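Local coordinates for protein ribonuclease (Chelonia mydas, PDB 2ZPO) that probably cleaves single- and double-stranded RNA on the 3' side of pyrimidine nucleotides, as a secreted pancreatic-type ribonuclease of turtle egg white, at residues I54-C58 / I105-L111; I57-G61 / R70-F76. One frame throughout, in Å; residues are numbered along the deposited sequence. Where two conformers were deposited one is given.

Interaction 1 of 2, residues I54-C58 / I105-L111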
ATOM      1  N   ILE A  54      -4.631   5.290   9.108  1.00 12.82           N
ATOM      2  CA  ILE A  54      -3.597   5.767   8.180  1.00 14.75           C
ATOM      3  C   ILE A  54      -3.667   7.272   8.000  1.00 15.23           C
ATOM      4  O   ILE A  54      -2.641   7.936   8.012  1.00 16.13           O
ATOM      5  CB  ILE A  54      -3.624   4.991   6.852  1.00 14.12           C
ATOM      6  CG1 ILE A  54      -3.379   3.489   7.138  1.00 15.21           C
ATOM      7  CG2 ILE A  54      -2.549   5.529   5.856  1.00 14.69           C
ATOM      8  CD1 ILE A  54      -3.803   2.562   6.025  1.00 15.43           C
ATOM      9  N   THR A  55      -4.868   7.833   7.922  1.00 16.39           N
ATOM     10  CA  THR A  55      -5.028   9.288   7.783  1.00 17.02           C
ATOM     11  C   THR A  55      -4.431  10.127   8.925  1.00 17.07           C
ATOM     12  O   THR A  55      -3.936  11.254   8.711  1.00 18.65           O
ATOM     13  CB  THR A  55      -6.510   9.654   7.514  1.00 18.05           C
ATOM     14  OG1 THR A  55      -6.949   8.999   6.318  1.00 18.13           O
ATOM     15  CG2 THR A  55      -6.694  11.158   7.410  1.00 19.70           C
ATOM     16  N   THR A  56      -4.404   9.572  10.134  1.00 16.39           N
ATOM     17  CA  THR A  56      -3.871  10.341  11.237  0.50 16.48           C
ATOM     18  C   THR A  56      -2.361  10.549  11.083  1.00 15.91           C
ATOM     19  O   THR A  56      -1.813  11.420  11.728  1.00 16.23           O
ATOM     20  CB  THR A  56      -4.208   9.723  12.590  0.50 16.81           C
ATOM     21  OG1 THR A  56      -3.815  10.630  13.622  0.50 16.00           O
ATOM     22  CG2 THR A  56      -3.491   8.405  12.773  0.50 17.15           C
ATOM     23  N   ILE A  57      -1.735   9.756  10.211  1.00 14.92           N
ATOM     24  CA  ILE A  57      -0.295   9.926   9.946  1.00 14.46           C
ATOM     25  C   ILE A  57      -0.036  11.337   9.407  1.00 14.25           C
ATOM     26  O   ILE A  57       1.039  11.929   9.658  1.00 13.16           O
ATOM     27  CB  ILE A  57       0.245   8.845   8.957  1.00 13.14           C
ATOM     28  CG1 ILE A  57       0.111   7.438   9.574  1.00 12.20           C
ATOM     29  CG2 ILE A  57       1.725   9.129   8.591  1.00 13.07           C
ATOM     30  CD1 ILE A  57       0.258   6.341   8.598  1.00 10.99           C
ATOM     31  N   CYS A  58      -1.031  11.864   8.690  1.00 14.72           N
ATOM     32  CA  CYS A  58      -0.931  13.214   8.100  1.00 16.37           C
ATOM     33  C   CYS A  58      -1.020  14.315   9.150  1.00 18.09           C
ATOM     34  O   CYS A  58      -0.730  15.497   8.862  1.00 20.07           O
ATOM     35  CB  CYS A  58      -1.990  13.407   7.009  1.00 16.39           C
ATOM     36  SG  CYS A  58      -1.841  12.222   5.697  1.00 17.19           S
ATOM     37  N   ILE A 105       4.475   7.996   4.269  1.00 12.40           N
ATOM     38  CA  ILE A 105       3.518   8.310   3.197  1.00 12.29           C
ATOM     39  C   ILE A 105       3.651   9.795   2.778  1.00 13.20           C
ATOM     40  O   ILE A 105       4.268  10.574   3.483  1.00 13.33           O
ATOM     41  CB  ILE A 105       2.036   7.958   3.605  1.00 13.03           C
ATOM     42  CG1 ILE A 105       1.554   8.824   4.780  1.00 13.68           C
ATOM     43  CG2 ILE A 105       1.928   6.468   3.932  1.00 14.35           C
ATOM     44  CD1 ILE A 105       0.058   8.604   5.129  1.00 14.91           C
ATOM     45  N   ALA A 106       3.096  10.146   1.617  1.00 13.21           N
ATOM     46  CA  ALA A 106       2.968  11.557   1.237  1.00 13.77           C
ATOM     47  C   ALA A 106       1.567  11.997   1.560  1.00 14.58           C
ATOM     48  O   ALA A 106       0.591  11.301   1.216  1.00 14.92           O
ATOM     49  CB  ALA A 106       3.225  11.736  -0.253  1.00 14.21           C
ATOM     50  N   CYS A 107       1.463  13.149   2.218  1.00 15.32           N
ATOM     51  CA  CYS A 107       0.170  13.758   2.502  1.00 16.55           C
ATOM     52  C   CYS A 107      -0.041  15.053   1.712  1.00 17.08           C
ATOM     53  O   CYS A 107       0.923  15.749   1.297  1.00 18.73           O
ATOM     54  CB  CYS A 107      -0.020  14.004   3.996  1.00 17.25           C
ATOM     55  SG  CYS A 107       0.101  12.495   5.040  1.00 17.86           S
ATOM     56  N   ASP A 108      -1.302  15.357   1.450  1.00 16.21           N
ATOM     57  CA  ASP A 108      -1.646  16.683   0.908  1.00 16.93           C
ATOM     58  C   ASP A 108      -2.902  17.158   1.597  1.00 16.32           C
ATOM     59  O   ASP A 108      -3.912  16.485   1.578  1.00 16.43           O
ATOM     60  CB  ASP A 108      -1.866  16.610  -0.601  1.00 18.15           C
ATOM     61  CG  ASP A 108      -2.071  17.995  -1.248  1.00 21.66           C
ATOM     62  OD1 ASP A 108      -1.823  19.034  -0.599  1.00 28.82           O
ATOM     63  OD2 ASP A 108      -2.469  18.043  -2.429  1.00 24.73           O
ATOM     64  N   GLY A 109      -2.820  18.314   2.243  1.00 15.88           N
ATOM     65  CA  GLY A 109      -4.014  18.914   2.848  1.00 15.47           C
ATOM     66  C   GLY A 109      -4.605  18.075   3.957  1.00 14.93           C
ATOM     67  O   GLY A 109      -5.821  18.134   4.233  1.00 14.58           O
ATOM     68  N   GLY A 110      -3.757  17.277   4.614  1.00 14.67           N
ATOM     69  CA  GLY A 110      -4.198  16.485   5.749  1.00 14.91           C
ATOM     70  C   GLY A 110      -4.688  15.095   5.399  1.00 15.52           C
ATOM     71  O   GLY A 110      -5.161  14.375   6.292  1.00 16.02           O
ATOM     72  N   LEU A 111      -4.610  14.724   4.117  1.00 14.55           N
ATOM     73  CA  LEU A 111      -5.010  13.385   3.659  1.00 14.61           C
ATOM     74  C   LEU A 111      -3.874  12.666   2.912  1.00 15.16           C
ATOM     75  O   LEU A 111      -3.076  13.302   2.206  1.00 15.16           O
ATOM     76  CB  LEU A 111      -6.237  13.446   2.749  1.00 15.30           C
ATOM     77  CG  LEU A 111      -7.500  14.006   3.410  1.00 15.25           C
ATOM     78  CD1 LEU A 111      -8.558  14.174   2.328  1.00 17.98           C
ATOM     79  CD2 LEU A 111      -8.029  13.141   4.590  1.00 19.26           C
TER
HETATM   80  O   HOH W   1      -4.746  14.235   9.221  1.00 34.16           O

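Interaction 2 of 2, residues I57-G61 / R70-F76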
ATOM      1  N   ILE A  57      -1.735   9.756  10.211  1.00 14.92           N
ATOM      2  CA  ILE A  57      -0.295   9.926   9.946  1.00 14.46           C
ATOM      3  C   ILE A  57      -0.036  11.337   9.407  1.00 14.25           C
ATOM      4  O   ILE A  57       1.039  11.929   9.658  1.00 13.16           O
ATOM      5  CB  ILE A  57       0.245   8.845   8.957  1.00 13.14           C
ATOM      6  CG1 ILE A  57       0.111   7.438   9.574  1.00 12.20           C
ATOM      7  CG2 ILE A  57       1.725   9.129   8.591  1.00 13.07           C
ATOM      8  CD1 ILE A  57       0.258   6.341   8.598  1.00 10.99           C
ATOM      9  N   CYS A  58      -1.031  11.864   8.690  1.00 14.72           N
ATOM     10  CA  CYS A  58      -0.931  13.214   8.100  1.00 16.37           C
ATOM     11  C   CYS A  58      -1.020  14.315   9.150  1.00 18.09           C
ATOM     12  O   CYS A  58      -0.730  15.497   8.862  1.00 20.07           O
ATOM     13  CB  CYS A  58      -1.990  13.407   7.009  1.00 16.39           C
ATOM     14  SG  CYS A  58      -1.841  12.222   5.697  1.00 17.19           S
ATOM     15  N   GLY A  59      -1.407  13.936  10.366  1.00 17.70           N
ATOM     16  CA  GLY A  59      -1.566  14.877  11.472  1.00 18.03           C
ATOM     17  C   GLY A  59      -0.972  14.310  12.749  1.00 18.49           C
ATOM     18  O   GLY A  59       0.202  13.927  12.777  1.00 16.02           O
ATOM     19  N   PRO A  60      -1.788  14.238  13.824  1.00 19.52           N
ATOM     20  CA  PRO A  60      -1.218  13.903  15.126  1.00 19.82           C
ATOM     21  C   PRO A  60      -0.644  12.481  15.245  1.00 18.73           C
ATOM     22  O   PRO A  60       0.146  12.229  16.158  1.00 18.81           O
ATOM     23  CB  PRO A  60      -2.386  14.126  16.098  1.00 20.11           C
ATOM     24  CG  PRO A  60      -3.612  14.021  15.275  1.00 21.75           C
ATOM     25  CD  PRO A  60      -3.240  14.496  13.883  1.00 21.06           C
ATOM     26  N   GLY A  61      -1.030  11.590  14.326  1.00 16.93           N
ATOM     27  CA  GLY A  61      -0.539  10.217  14.292  1.00 15.39           C
ATOM     28  C   GLY A  61       0.760   9.996  13.509  1.00 15.64           C
ATOM     29  O   GLY A  61       1.228   8.862  13.316  1.00 14.86           O
ATOM     30  N   ARG A  70       5.524  12.020   5.588  1.00 14.66           N
ATOM     31  CA  ARG A  70       5.296  11.935   7.024  1.00 14.96           C
ATOM     32  C   ARG A  70       5.576  10.509   7.398  1.00 13.30           C
ATOM     33  O   ARG A  70       5.219   9.598   6.646  1.00 12.72           O
ATOM     34  CB  ARG A  70       3.830  12.185   7.379  1.00 14.79           C
ATOM     35  CG  ARG A  70       3.170  13.409   6.730  1.00 18.95           C
ATOM     36  CD  ARG A  70       3.227  14.561   7.648  1.00 19.08           C
ATOM     37  NE  ARG A  70       2.570  14.352   8.941  1.00 19.16           N
ATOM     38  CZ  ARG A  70       2.668  15.238   9.925  1.00 21.03           C
ATOM     39  NH1 ARG A  70       3.387  16.352   9.725  1.00 21.63           N
ATOM     40  NH2 ARG A  70       2.083  15.025  11.098  1.00 20.85           N
ATOM     41  N   ASP A  71       6.136  10.317   8.579  1.00 13.24           N
ATOM     42  CA  ASP A  71       6.369   8.985   9.123  1.00 13.72           C
ATOM     43  C   ASP A  71       5.339   8.673  10.209  1.00 14.51           C
ATOM     44  O   ASP A  71       5.065   9.521  11.078  1.00 14.87           O
ATOM     45  CB  ASP A  71       7.759   8.940   9.741  1.00 14.71           C
ATOM     46  CG  ASP A  71       8.852   8.995   8.709  1.00 15.36           C
ATOM     47  OD1 ASP A  71       8.547   8.772   7.524  1.00 15.42           O
ATOM     48  OD2 ASP A  71      10.019   9.250   9.084  1.00 18.52           O
ATOM     49  N   SER A  72       4.765   7.483  10.152  1.00 13.58           N
ATOM     50  CA  SER A  72       3.757   7.088  11.167  1.00 13.71           C
ATOM     51  C   SER A  72       4.350   6.854  12.529  1.00 13.98           C
ATOM     52  O   SER A  72       5.476   6.403  12.660  1.00 13.66           O
ATOM     53  CB  SER A  72       3.034   5.812  10.747  1.00 13.89           C
ATOM     54  OG  SER A  72       3.894   4.691  10.705  1.00 12.07           O
ATOM     55  N   THR A  73       3.558   7.163  13.558  1.00 13.31           N
ATOM     56  CA  THR A  73       3.993   6.866  14.914  1.00 15.06           C
ATOM     57  C   THR A  73       3.898   5.353  15.117  1.00 14.58           C
ATOM     58  O   THR A  73       4.845   4.719  15.605  1.00 15.56           O
ATOM     59  CB  THR A  73       3.131   7.614  15.924  1.00 15.51           C
ATOM     60  OG1 THR A  73       3.355   9.017  15.731  1.00 16.43           O
ATOM     61  CG2 THR A  73       3.488   7.215  17.377  1.00 16.96           C
ATOM     62  N   ALA A  74       2.758   4.802  14.708  1.00 14.14           N
ATOM     63  CA  ALA A  74       2.494   3.369  14.836  1.00 14.97           C
ATOM     64  C   ALA A  74       3.211   2.495  13.789  1.00 15.27           C
ATOM     65  O   ALA A  74       3.485   2.929  12.659  1.00 14.67           O
ATOM     66  CB  ALA A  74       0.978   3.132  14.775  1.00 15.53           C
ATOM     67  N   SER A  75       3.504   1.249  14.169  1.00 16.15           N
ATOM     68  CA  SER A  75       3.849   0.206  13.217  1.00 16.27           C
ATOM     69  C   SER A  75       2.530  -0.434  12.759  1.00 16.46           C
ATOM     70  O   SER A  75       1.544  -0.492  13.534  1.00 18.20           O
ATOM     71  CB  SER A  75       4.742  -0.850  13.884  1.00 16.77           C
ATOM     72  OG  SER A  75       6.076  -0.364  14.076  1.00 20.48           O
ATOM     73  N   PHE A  76       2.489  -0.852  11.496  1.00 14.93           N
ATOM     74  CA  PHE A  76       1.306  -1.446  10.893  1.00 13.91           C
ATOM     75  C   PHE A  76       1.613  -2.818  10.315  1.00 14.06           C
ATOM     76  O   PHE A  76       2.727  -3.045   9.881  1.00 14.22           O
ATOM     77  CB  PHE A  76       0.802  -0.564   9.735  1.00 14.35           C
ATOM     78  CG  PHE A  76       0.332   0.791  10.171  1.00 13.17           C
ATOM     79  CD1 PHE A  76       1.143   1.902  10.017  1.00 16.57           C
ATOM     80  CD2 PHE A  76      -0.914   0.952  10.791  1.00 18.37           C
ATOM     81  CE1 PHE A  76       0.716   3.163  10.438  1.00 17.04           C
ATOM     82  CE2 PHE A  76      -1.331   2.220  11.216  1.00 13.85           C
ATOM     83  CZ  PHE A  76      -0.523   3.326  11.009  1.00 12.89           C
TER
HETATM   84  O   HOH W   2       0.534   6.175  13.628  1.00 15.66           O

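Interaction 1 of 2, residues I54-C58 / I105-L111
Ile105 pushes its CD1 methyl as a blunt knob into a hollow floored by the branched CB of Ile57, 3.8 Å from that methyl. The walls are Ile57 CG2, Ile54 CG2 and the sulfur of Cys58. Ile105 CG1 sits between the backbone N and the carbonyl carbon (chi1 65°), which sends CD1 straight at the 3-10 turn 56-58; its CG1 also meets Ile57 CG2 at 3.8 Å. Next to this knob the Cys58-Cys107 disulfide, with chi3 of -79°, ties the 3-10 turn covalently to the last residues of strand 94-108, one of the disulfides that brace the pancreatic ribonuclease fold. Beyond it the chain reverses in a type I' beta turn from Asp108 to Leu111, whose backbone curls round the Cys58 side: Cys58 SG lies 3.5 Å from Leu111 C, and Cys58 CB 3.4 Å from Gly110 O. Toward the surface, Thr55 CG2 and Leu111 CD2 run alongside each other, 3.7 Å apart, while Thr55 OG1 is turned back to Ala51 O of its own helix. A water bridges the two backbones, donating to Thr55 O and, at 3.0 Å, to Gly110 O.

Interaction 2 of 2, residues I57-G61 / R70-F76
The guanidinium of Arg70 presents its edge to two carbonyl oxygens, Ile57 O and Gly59 O, while Cys58 O lies over one face, 3.3 Å above the plane and offset toward the rim. The main bond runs from Arg70 NE to Ile57 O, 3.0 Å long and nearly straight at 171°; the donor sits on a lone pair in the carbonyl plane, and the oxygen is almost within the guanidinium plane. Arg70 NH2 adds a bent, weak bond to Gly59 O at 2.8 Å. Because the Arg70 chain folds at chi2 (-96°) and chi3, the group turns back alongside the 57-59 backbone, and the straight NE bond, helped by the weak one, probably limits its rotation. The carbonyls of three successive residues thus gather round one cation, Cys58 O without a hydrogen bond, and it probably polarises them. Arg70 NH1 hydrogen-bonds a bound glycerol, probably from the crystallisation liquor.

The other flat group, the ring of Phe76, meets Ile57 CD1 obliquely, 3.7 Å from CE1. That same isoleucine lays CG1 against Ser72 CB at 3.5 Å, so the end of its long arm abuts the serine and the ring, both on one side of the CD1 methyl. Farther along, Thr73 N donates to Gly61 O over 2.9 Å, with the donor tilted 27° from the carbonyl plane. A water also donates to Gly61 O and accepts from Ala74 N, while Ser72 OG bonds Ala74 O at 2.7 Å and holds the corner at Thr73-Ala74.

The loop between helix 51-55 and strand 62-64 is thereby fastened along strand 69-83 of the antiparallel ribonuclease sheet. That strand pairs on with 94-108, through backbone bonds of Arg70 with Ile105 and Ser72 with Ile103, and Asp71 carries a salt bridge to Arg104.

Overall arrangement
Both interactions start from residues 54-61, where helix 51-55 gives way to a turn and loop, share Ile57 and Cys58, and reach neighbouring strands of the same sheet. Both are partly buried, but their chemistry differs. Interaction 1 has no direct hydrogen bond between its segments and relies on apolar packing and a disulfide, with its surface side at the 108-111 turn. Interaction 2 adds hydrogen bonds to its packing: an arginine and a backbone amide hold loop carbonyls, and its buried part is the isoleucine with Ser72 and Phe76. The two are joined: Cys107 SG packs on Arg70 CG at 3.6 Å, and Ile105 O probably accepts a hydrogen bond from Arg70 N, linking strands 94-108 and 69-83.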